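Local coordinates for protein SYE1 (Shewanella oneidensis, PDB 4AWT) that binds flavin mononucleotide and probably acts as an NAD(P)H-dependent oxidoreductase of the Old Yellow Enzyme type, reducing carbon-carbon double bonds, at residues Phe191-Ala196 / Leu250-Ala255; Ile269-Trp274 / Ser283-Leu288. The protein carries 1 engineered substitution. All coordinates share one frame; numbering follows the deposited sequence.

Contact 1 of 2, residues Phe191-Ala196 / Leu250-Ala255; sequences FIDSEA and LTYTAA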
ATOM      1  N   PHE A 191       6.596  -4.272 -13.684  1.00  6.44           N
ATOM      2  CA  PHE A 191       6.273  -3.946 -15.067  1.00  6.65           C
ATOM      3  C   PHE A 191       6.572  -2.488 -15.411  1.00  6.87           C
ATOM      4  O   PHE A 191       7.051  -2.192 -16.496  1.00  7.39           O
ATOM      5  CB  PHE A 191       4.806  -4.231 -15.410  1.00  6.99           C
ATOM      6  CG  PHE A 191       4.467  -5.691 -15.592  1.00  6.90           C
ATOM      7  CD1 PHE A 191       4.297  -6.540 -14.501  1.00  7.62           C
ATOM      8  CD2 PHE A 191       4.354  -6.234 -16.863  1.00  7.46           C
ATOM      9  CE1 PHE A 191       3.969  -7.862 -14.676  1.00  8.66           C
ATOM     10  CE2 PHE A 191       4.045  -7.557 -17.043  1.00  8.01           C
ATOM     11  CZ  PHE A 191       3.844  -8.364 -15.953  1.00  8.17           C
ATOM     12  N   ILE A 192       6.250  -1.565 -14.502  1.00  6.50           N
ATOM     13  CA  ILE A 192       6.384  -0.133 -14.801  1.00  6.31           C
ATOM     14  C   ILE A 192       7.819   0.259 -15.048  1.00  6.69           C
ATOM     15  O   ILE A 192       8.121   1.024 -15.969  1.00  7.49           O
ATOM     16  CB  ILE A 192       5.791   0.717 -13.660  1.00  6.64           C
ATOM     17  CG1 ILE A 192       4.300   0.510 -13.510  1.00  6.65           C
ATOM     18  CG2 ILE A 192       6.125   2.200 -13.876  1.00  7.20           C
ATOM     19  CD1 ILE A 192       3.686   1.138 -12.263  1.00  7.63           C
ATOM     20  N   ASP A 193       8.719  -0.165 -14.168  1.00  6.89           N
ATOM     21  CA  ASP A 193      10.083   0.354 -14.140  1.00  7.06           C
ATOM     22  C   ASP A 193      10.954  -0.368 -15.164  1.00  7.45           C
ATOM     23  O   ASP A 193      11.068  -1.586 -15.191  1.00  8.34           O
ATOM     24  CB  ASP A 193      10.663   0.249 -12.759  1.00  7.40           C
ATOM     25  CG  ASP A 193      10.135   1.255 -11.731  1.00  7.32           C
ATOM     26  OD1 ASP A 193       9.312   2.094 -12.135  1.00  8.22           O
ATOM     27  OD2 ASP A 193      10.581   1.152 -10.572  1.00  8.17           O
ATOM     28  N   SER A 194      11.610   0.438 -16.012  1.00  8.17           N
ATOM     29  CA  SER A 194      12.285  -0.109 -17.182  1.00  8.50           C
ATOM     30  C   SER A 194      13.319  -1.138 -16.837  1.00  8.92           C
ATOM     31  O   SER A 194      13.495  -2.106 -17.589  1.00 10.28           O
ATOM     32  CB  SER A 194      12.900   1.020 -17.982  1.00  9.87           C
ATOM     33  OG  SER A 194      13.899   1.698 -17.287  1.00 10.46           O
ATOM     34  N   GLU A 195      14.088  -0.982 -15.734  1.00  9.08           N
ATOM     35  CA  GLU A 195      15.188  -1.881 -15.508  1.00  9.96           C
ATOM     36  C   GLU A 195      14.707  -3.218 -14.892  1.00 10.68           C
ATOM     37  O   GLU A 195      15.516  -4.145 -14.754  1.00 14.06           O
ATOM     38  CB  GLU A 195      16.260  -1.220 -14.667  1.00 11.41           C
ATOM     39  CG  GLU A 195      16.754   0.067 -15.292  1.00 14.43           C
ATOM     40  CD  GLU A 195      16.967   0.050 -16.818  1.00 17.10           C
ATOM     41  OE1 GLU A 195      17.942  -0.690 -17.070  1.00 24.19           O
ATOM     42  OE2 GLU A 195      16.284   0.686 -17.694  1.00 17.10           O
ATOM     43  N   ALA A 196      13.454  -3.292 -14.523  1.00  8.62           N
ATOM     44  CA  ALA A 196      12.881  -4.526 -14.012  1.00  9.06           C
ATOM     45  C   ALA A 196      12.098  -5.316 -15.057  1.00  8.62           C
ATOM     46  O   ALA A 196      11.652  -6.412 -14.763  1.00 10.14           O
ATOM     47  CB  ALA A 196      11.983  -4.208 -12.821  1.00  9.79           C
ATOM     48  N   LEU A 250       9.372  11.020 -16.652  1.00  8.75           N
ATOM     49  CA  LEU A 250       8.488  10.755 -17.776  1.00  8.33           C
ATOM     50  C   LEU A 250       7.525   9.621 -17.409  1.00  7.73           C
ATOM     51  O   LEU A 250       6.331   9.720 -17.608  1.00  8.40           O
ATOM     52  CB  LEU A 250       9.311  10.426 -19.019  1.00  9.03           C
ATOM     53  CG  LEU A 250       8.495  10.056 -20.234  1.00  9.63           C
ATOM     54  CD1 LEU A 250       7.538  11.125 -20.708  1.00 14.24           C
ATOM     55  CD2 LEU A 250       9.453   9.667 -21.348  1.00 11.23           C
ATOM     56  N   THR A 251       8.093   8.518 -16.917  1.00  7.61           N
ATOM     57  CA  THR A 251       7.268   7.324 -16.676  1.00  7.33           C
ATOM     58  C   THR A 251       6.125   7.645 -15.716  1.00  7.12           C
ATOM     59  O   THR A 251       4.994   7.259 -15.936  1.00  7.20           O
ATOM     60  CB  THR A 251       8.111   6.210 -16.107  1.00  7.34           C
ATOM     61  OG1 THR A 251       9.080   5.843 -17.084  1.00  8.19           O
ATOM     62  CG2 THR A 251       7.293   4.989 -15.695  1.00  7.99           C
ATOM     63  N   TYR A 252       6.460   8.331 -14.619  1.00  7.18           N
ATOM     64  CA  TYR A 252       5.494   8.533 -13.540  1.00  6.90           C
ATOM     65  C   TYR A 252       4.582   9.704 -13.785  1.00  7.15           C
ATOM     66  O   TYR A 252       3.430   9.673 -13.330  1.00  7.49           O
ATOM     67  CB  TYR A 252       6.181   8.536 -12.167  1.00  7.18           C
ATOM     68  CG  TYR A 252       6.561   7.133 -11.794  1.00  6.71           C
ATOM     69  CD1 TYR A 252       7.746   6.536 -12.165  1.00  7.16           C
ATOM     70  CD2 TYR A 252       5.648   6.337 -11.091  1.00  6.82           C
ATOM     71  CE1 TYR A 252       8.029   5.229 -11.847  1.00  7.11           C
ATOM     72  CE2 TYR A 252       5.922   5.042 -10.770  1.00  7.09           C
ATOM     73  CZ  TYR A 252       7.126   4.472 -11.148  1.00  6.88           C
ATOM     74  OH  TYR A 252       7.344   3.160 -10.784  1.00  7.61           O
ATOM     75  N   THR A 253       5.005  10.732 -14.535  1.00  7.83           N
ATOM     76  CA  THR A 253       4.058  11.745 -15.002  0.75  8.25           C
ATOM     77  C   THR A 253       3.040  11.083 -15.920  1.00  7.66           C
ATOM     78  O   THR A 253       1.851  11.344 -15.868  1.00  8.17           O
ATOM     79  CB  THR A 253       4.788  12.931 -15.644  0.75 10.01           C
ATOM     80  OG1 THR A 253       5.680  13.545 -14.636  0.75 11.51           O
ATOM     81  CG2 THR A 253       3.874  13.991 -16.105  0.75 13.75           C
ATOM     82  N   ALA A 254       3.538  10.218 -16.829  1.00  7.69           N
ATOM     83  CA  ALA A 254       2.641   9.480 -17.728  1.00  7.62           C
ATOM     84  C   ALA A 254       1.710   8.582 -16.941  1.00  7.40           C
ATOM     85  O   ALA A 254       0.503   8.532 -17.248  1.00  7.97           O
ATOM     86  CB  ALA A 254       3.439   8.678 -18.739  1.00  8.64           C
ATOM     87  N   ALA A 255       2.234   7.902 -15.936  1.00  6.80           N
ATOM     88  CA  ALA A 255       1.376   7.022 -15.117  1.00  6.91           C
ATOM     89  C   ALA A 255       0.308   7.835 -14.430  1.00  6.74           C
ATOM     90  O   ALA A 255      -0.863   7.433 -14.370  1.00  7.24           O
ATOM     91  CB  ALA A 255       2.177   6.259 -14.112  1.00  7.55           C
TER
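Y252 reaches from helix 248-261 to the end of helix 187-192, where its hydroxyl meets D193 and its outer ring atoms meet I192 CG2. From CB, which packs near F284 of helix 282-291, CG lies anti to the carbonyl carbon and beside the backbone N (chi1 -74°); the bond from CA to CB does not aim at 191-196, and it is the outer end of the ring that reaches I192 and D193. Farther out, CE1 comes within 3.4 Å of D193 OD1, and CZ lies 3.7 Å from I192 CG2. At the tip, OH donates a short hydrogen bond of 2.6 Å to D193 OD1. The carboxylate oxygen sits at the ring edge, in the ring plane, and is met on its syn side, 25° out of the carboxylate plane; the two planes are 73° apart. D193 OD2 has at most a weak hydrogen bond to T243 OG1.

I192 CG2 touches OH of Y252 and also T251 CG2 at 3.5 Å, filling the angle between these two consecutive residues. T251 OG1 is hydrogen-bonded to D245 OD2, R210 NH1 and the carbonyl O of D247. Next to D193, S194 belongs with R210 to the ethyl hydrogen carbonate pocket. The contact joins the end of helix 187-192 to helix 248-261, with I192 and Y252 on L234 of strand 230-234 and T251 against L207 of helix 207-210.

Contact 2 of 2, residues Ile269-Trp274 / Ser283-Leu288; sequences IAEVDW and SFKRAL. With BOG (octyl beta-D-glucopyranoside), chain D; FMN (flavin mononucleotide), chain B.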
ATOM      1  N   ILE A 269       1.526   8.635  -3.294  1.00  5.04           N
ATOM      2  CA  ILE A 269       2.941   8.575  -3.608  1.00  5.21           C
ATOM      3  C   ILE A 269       3.709   8.148  -2.357  1.00  5.36           C
ATOM      4  O   ILE A 269       3.662   8.849  -1.321  1.00  6.13           O
ATOM      5  CB  ILE A 269       3.460   9.908  -4.138  1.00  5.75           C
ATOM      6  CG1 ILE A 269       2.670  10.381  -5.350  1.00  6.46           C
ATOM      7  CG2 ILE A 269       4.953   9.831  -4.401  1.00  6.67           C
ATOM      8  CD1 ILE A 269       2.701   9.466  -6.546  1.00  7.74           C
ATOM      9  N   ALA A 270       4.406   7.022  -2.456  1.00  5.59           N
ATOM     10  CA  ALA A 270       5.281   6.542  -1.399  1.00  5.76           C
ATOM     11  C   ALA A 270       6.655   7.169  -1.641  1.00  5.66           C
ATOM     12  O   ALA A 270       7.432   6.742  -2.504  1.00  6.46           O
ATOM     13  CB  ALA A 270       5.363   5.038  -1.421  1.00  6.50           C
ATOM     14  N   GLU A 271       6.904   8.278  -0.954  1.00  6.07           N
ATOM     15  CA  GLU A 271       8.050   9.127  -1.174  1.00  6.25           C
ATOM     16  C   GLU A 271       9.330   8.645  -0.528  1.00  6.27           C
ATOM     17  O   GLU A 271      10.433   9.024  -0.950  1.00  7.19           O
ATOM     18  CB  GLU A 271       7.659  10.558  -0.688  1.00  7.25           C
ATOM     19  CG  GLU A 271       8.642  11.644  -0.927  1.00  7.91           C
ATOM     20  CD  GLU A 271       8.098  13.010  -0.597  1.00  7.60           C
ATOM     21  OE1 GLU A 271       6.882  13.101  -0.255  1.00  8.45           O
ATOM     22  OE2 GLU A 271       8.869  13.975  -0.673  1.00  9.48           O
ATOM     23  N   VAL A 272       9.202   7.849   0.524  1.00  6.57           N
ATOM     24  CA  VAL A 272      10.309   7.223   1.246  1.00  6.84           C
ATOM     25  C   VAL A 272       9.946   5.779   1.461  1.00  6.71           C
ATOM     26  O   VAL A 272       8.769   5.493   1.756  1.00  7.35           O
ATOM     27  CB  VAL A 272      10.546   7.907   2.602  1.00  7.05           C
ATOM     28  CG1 VAL A 272      11.625   7.184   3.406  1.00  8.17           C
ATOM     29  CG2 VAL A 272      10.878   9.380   2.435  1.00  7.60           C
ATOM     30  N   ASP A 273      10.918   4.878   1.352  1.00  7.22           N
ATOM     31  CA  ASP A 273      10.681   3.521   1.807  0.51  7.97           C
ATOM     32  C   ASP A 273      11.864   3.164   2.703  1.00  8.05           C
ATOM     33  O   ASP A 273      13.025   3.130   2.303  1.00  8.74           O
ATOM     34  CB  ASP A 273      10.530   2.557   0.643  0.51  8.44           C
ATOM     35  CG  ASP A 273       9.807   1.290   0.978  0.51  8.66           C
ATOM     36  OD1 ASP A 273       8.842   1.330   1.756  0.51  9.01           O
ATOM     37  OD2 ASP A 273      10.193   0.236   0.393  0.51 10.88           O
ATOM     38  N   TRP A 274      11.534   3.044   3.990  1.00  8.17           N
ATOM     39  CA  TRP A 274      12.514   2.823   5.062  1.00  8.47           C
ATOM     40  C   TRP A 274      13.503   3.990   5.092  1.00  9.24           C
ATOM     41  O   TRP A 274      13.109   5.106   5.465  1.00 10.26           O
ATOM     42  CB  TRP A 274      13.134   1.459   4.986  1.00  8.81           C
ATOM     43  CG  TRP A 274      12.108   0.407   5.226  1.00  9.00           C
ATOM     44  CD1 TRP A 274      11.512  -0.377   4.299  1.00 10.76           C
ATOM     45  CD2 TRP A 274      11.539   0.066   6.478  1.00  9.83           C
ATOM     46  NE1 TRP A 274      10.616  -1.205   4.902  1.00 13.66           N
ATOM     47  CE2 TRP A 274      10.611  -0.960   6.231  1.00 11.80           C
ATOM     48  CE3 TRP A 274      11.698   0.493   7.787  1.00 11.61           C
ATOM     49  CZ2 TRP A 274       9.861  -1.559   7.237  1.00 15.53           C
ATOM     50  CZ3 TRP A 274      10.935  -0.139   8.781  1.00 13.92           C
ATOM     51  CH2 TRP A 274      10.046  -1.139   8.474  1.00 15.80           C
ATOM     52  N   SER A 283       9.462  20.568  -8.401  1.00 10.20           N
ATOM     53  CA  SER A 283       9.008  20.712  -9.789  0.74 10.29           C
ATOM     54  C   SER A 283       8.312  19.435 -10.255  1.00  9.14           C
ATOM     55  O   SER A 283       7.311  19.503 -10.986  1.00  9.29           O
ATOM     56  CB  SER A 283      10.164  21.052 -10.719  0.74 13.39           C
ATOM     57  OG  SER A 283      11.201  20.095 -10.602  0.74 15.87           O
ATOM     58  N   PHE A 284       8.840  18.317  -9.860  1.00  9.61           N
ATOM     59  CA  PHE A 284       8.247  17.014 -10.214  1.00  9.32           C
ATOM     60  C   PHE A 284       6.920  16.825  -9.478  1.00  7.91           C
ATOM     61  O   PHE A 284       5.915  16.426 -10.075  1.00  8.55           O
ATOM     62  CB  PHE A 284       9.210  15.909  -9.904  1.00 10.45           C
ATOM     63  CG  PHE A 284       8.700  14.506 -10.137  1.00 10.23           C
ATOM     64  CD1 PHE A 284       7.902  14.134 -11.195  1.00 10.34           C
ATOM     65  CD2 PHE A 284       9.043  13.530  -9.260  1.00 13.21           C
ATOM     66  CE1 PHE A 284       7.483  12.838 -11.358  1.00 10.64           C
ATOM     67  CE2 PHE A 284       8.646  12.216  -9.411  1.00 13.49           C
ATOM     68  CZ  PHE A 284       7.827  11.870 -10.499  1.00 13.67           C
ATOM     69  N   LYS A 285       6.883  17.144  -8.175  1.00  8.02           N
ATOM     70  CA  LYS A 285       5.627  17.094  -7.459  1.00  7.45           C
ATOM     71  C   LYS A 285       4.592  17.978  -8.117  1.00  7.02           C
ATOM     72  O   LYS A 285       3.415  17.603  -8.227  1.00  7.87           O
ATOM     73  CB  LYS A 285       5.836  17.494  -5.990  1.00  8.09           C
ATOM     74  CG  LYS A 285       6.684  16.538  -5.224  1.00  8.46           C
ATOM     75  CD  LYS A 285       6.799  16.938  -3.734  1.00  9.67           C
ATOM     76  CE  LYS A 285       7.544  15.921  -2.948  1.00  9.01           C
ATOM     77  NZ  LYS A 285       7.578  16.262  -1.527  1.00 11.53           N
ATOM     78  N   ARG A 286       4.960  19.166  -8.572  1.00  7.52           N
ATOM     79  CA  ARG A 286       3.993  20.035  -9.202  1.00  7.52           C
ATOM     80  C   ARG A 286       3.524  19.450 -10.534  1.00  6.77           C
ATOM     81  O   ARG A 286       2.341  19.584 -10.875  1.00  7.49           O
ATOM     82  CB  ARG A 286       4.495  21.456  -9.353  1.00  8.45           C
ATOM     83  CG  ARG A 286       4.703  22.143  -8.007  1.00  8.94           C
ATOM     84  CD  ARG A 286       4.851  23.624  -8.174  1.00 10.10           C
ATOM     85  NE  ARG A 286       5.200  24.289  -6.959  1.00 10.63           N
ATOM     86  CZ  ARG A 286       4.408  24.624  -5.985  1.00 11.41           C
ATOM     87  NH1 ARG A 286       3.095  24.397  -6.055  1.00 12.11           N
ATOM     88  NH2 ARG A 286       4.897  25.214  -4.897  1.00 15.39           N
ATOM     89  N   ALA A 287       4.393  18.803 -11.270  1.00  7.09           N
ATOM     90  CA  ALA A 287       3.982  18.123 -12.501  1.00  7.46           C
ATOM     91  C   ALA A 287       2.974  17.020 -12.196  1.00  7.21           C
ATOM     92  O   ALA A 287       1.964  16.880 -12.895  1.00  7.79           O
ATOM     93  CB  ALA A 287       5.181  17.598 -13.267  1.00  8.47           C
ATOM     94  N   LEU A 288       3.215  16.234 -11.160  1.00  7.40           N
ATOM     95  CA  LEU A 288       2.252  15.189 -10.773  1.00  7.53           C
ATOM     96  C   LEU A 288       0.918  15.789 -10.425  1.00  7.54           C
ATOM     97  O   LEU A 288      -0.134  15.224 -10.745  1.00  7.93           O
ATOM     98  CB  LEU A 288       2.762  14.351  -9.607  1.00  8.20           C
ATOM     99  CG  LEU A 288       3.982  13.491  -9.907  1.00  8.45           C
ATOM    100  CD1 LEU A 288       4.471  12.777  -8.634  1.00 11.39           C
ATOM    101  CD2 LEU A 288       3.732  12.448 -10.962  1.00 10.48           C
TER
HETATM  102  C1  BOG D 502       9.094  -4.669   4.602  0.51 11.00           C
HETATM  103  O1  BOG D 502       9.949  -4.617   5.710  0.51 11.58           O
HETATM  104  C2  BOG D 502       7.664  -4.868   4.994  0.51 11.22           C
HETATM  105  O2  BOG D 502       7.461  -6.124   5.605  0.51 12.62           O
HETATM  106  C3  BOG D 502       6.710  -4.813   3.790  0.51 10.34           C
HETATM  107  O3  BOG D 502       5.378  -4.771   4.222  0.51 11.87           O
HETATM  108  C4  BOG D 502       6.968  -3.494   3.050  0.51  9.40           C
HETATM  109  O4  BOG D 502       6.172  -3.460   1.914  0.51 10.28           O
HETATM  110  C5  BOG D 502       8.441  -3.306   2.705  0.51  9.95           C
HETATM  111  O5  BOG D 502       9.148  -3.366   3.928  0.51  8.52           O
HETATM  112  C6  BOG D 502       8.699  -1.989   2.018  0.51  9.65           C
HETATM  113  O6  BOG D 502      10.075  -1.997   1.681  0.51  8.16           O
HETATM  114  C1' BOG D 502      11.280  -4.992   5.447  0.51 15.15           C
HETATM  115  C2' BOG D 502      12.175  -5.111   6.678  0.51 23.21           C
HETATM  116  C3' BOG D 502      12.070  -3.956   7.627  0.51 30.21           C
HETATM  117  C4' BOG D 502      13.136  -3.714   8.689  0.51 33.03           C
HETATM  118  C5' BOG D 502      12.448  -3.766  10.057  0.51 33.45           C
HETATM  119  C6' BOG D 502      12.887  -5.009  10.833  0.51 31.53           C
HETATM  120  C7' BOG D 502      12.165  -5.064  12.192  0.51 28.70           C
HETATM  121  C8' BOG D 502      13.031  -5.939  13.091  0.51 33.30           C
HETATM  122  N1  FMN B 500       3.721   0.280   2.367  1.00  5.18           N
HETATM  123  C2  FMN B 500       2.772  -0.297   1.640  1.00  5.20           C
HETATM  124  O2  FMN B 500       2.347   0.215   0.571  1.00  5.40           O
HETATM  125  N3  FMN B 500       2.216  -1.501   2.050  1.00  5.40           N
HETATM  126  C4  FMN B 500       2.603  -2.155   3.208  1.00  5.30           C
HETATM  127  O4  FMN B 500       1.973  -3.187   3.559  1.00  6.06           O
HETATM  128  C4A FMN B 500       3.675  -1.592   3.898  1.00  5.42           C
HETATM  129  N5  FMN B 500       4.198  -2.227   5.023  1.00  6.04           N
HETATM  130  C5A FMN B 500       4.966  -1.435   5.919  1.00  5.73           C
HETATM  131  C6  FMN B 500       5.283  -1.924   7.162  1.00  6.52           C
HETATM  132  C7  FMN B 500       6.021  -1.160   8.098  1.00  6.70           C
HETATM  133  C7M FMN B 500       6.220  -1.718   9.487  1.00  8.76           C
HETATM  134  C8  FMN B 500       6.465   0.070   7.718  1.00  6.42           C
HETATM  135  C8M FMN B 500       7.234   0.967   8.667  1.00  8.28           C
HETATM  136  C9  FMN B 500       6.159   0.576   6.438  1.00  6.03           C
HETATM  137  C9A FMN B 500       5.399  -0.163   5.530  1.00  5.63           C
HETATM  138  N10 FMN B 500       5.037   0.365   4.272  1.00  5.60           N
HETATM  139  C10 FMN B 500       4.127  -0.321   3.491  1.00  5.36           C
HETATM  140  C1' FMN B 500       5.453   1.725   3.916  1.00  5.53           C
HETATM  141  C2' FMN B 500       4.638   2.820   4.627  1.00  5.16           C
HETATM  142  O2' FMN B 500       3.309   2.857   4.136  1.00  5.37           O
HETATM  143  C3' FMN B 500       5.213   4.206   4.410  1.00  5.38           C
HETATM  144  O3' FMN B 500       5.117   4.616   3.054  1.00  5.56           O
HETATM  145  C4' FMN B 500       6.666   4.388   4.883  1.00  5.69           C
HETATM  146  O4' FMN B 500       6.881   3.808   6.161  1.00  5.99           O
HETATM  147  C5' FMN B 500       7.119   5.834   4.826  1.00  5.87           C
HETATM  148  O5' FMN B 500       6.344   6.663   5.708  1.00  5.68           O
HETATM  149  P   FMN B 500       6.936   7.055   7.159  1.00  5.71           P
HETATM  150  O1P FMN B 500       6.981   5.779   7.962  1.00  5.88           O
HETATM  151  O2P FMN B 500       8.314   7.640   6.942  1.00  6.22           O
HETATM  152  O3P FMN B 500       5.926   8.046   7.680  1.00  5.95           O
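E271 and K285 form a salt bridge, K285 NZ donating to E271 OE2 over 2.8 Å. Both chains are extended beyond CG and cross at about a right angle; E271 CG is trans to the main-chain nitrogen (chi1 -175°), which sends the carboxylate toward the helix. OE2 is met on its syn side, with the ammonium 32° out of the carboxylate plane. The other oxygen, OE1, is hydrogen-bonded to Y302, whose hydroxyl also has a weak bond with NZ, so acid, amine and phenol form a small polar cluster. E271 follows strand 266-270 directly and K285 lies on helix 282-291, two elements of a beta-alpha-beta unit of the TIM barrel that goes on to strand 295-299. Deeper in, I269 CD1 packs on L288 CD1 at 4.3 Å, and Y298 of the next strand touches both.

Beyond E271 the chain enters the flavin pocket. W274 NE1 gives a nearly straight hydrogen bond (166°) to O5 of octyl glucoside, at 2.8 Å, while the detergent's C3' lies over one face of the indole. CH2 of W274 approaches the FMN methyl C8M at 3.5 Å.

Overall arrangement
From the N terminus, the chain completes four barrel strands before helix 187-192. Contact 1 then closes a long excursion of 53 residues, which includes helices 207-210 and 212-225 and strand 230-234, by bringing 250-255 back against 191-196. Helix 248-261 leads directly into strand 266-270, and contact 2 closes a much shorter loop of eight residues between 269-274 and 283-288. The two are in series, neither nested nor crossed, and their centres lie 14 Å apart. They meet where helix 248-261, which carries one half of contact 1, packs through Y252 and T253 on F284 and L288 of helix 282-291, which carries one half of contact 2; through strand 266-270, contact 2 leads on to the FMN pocket.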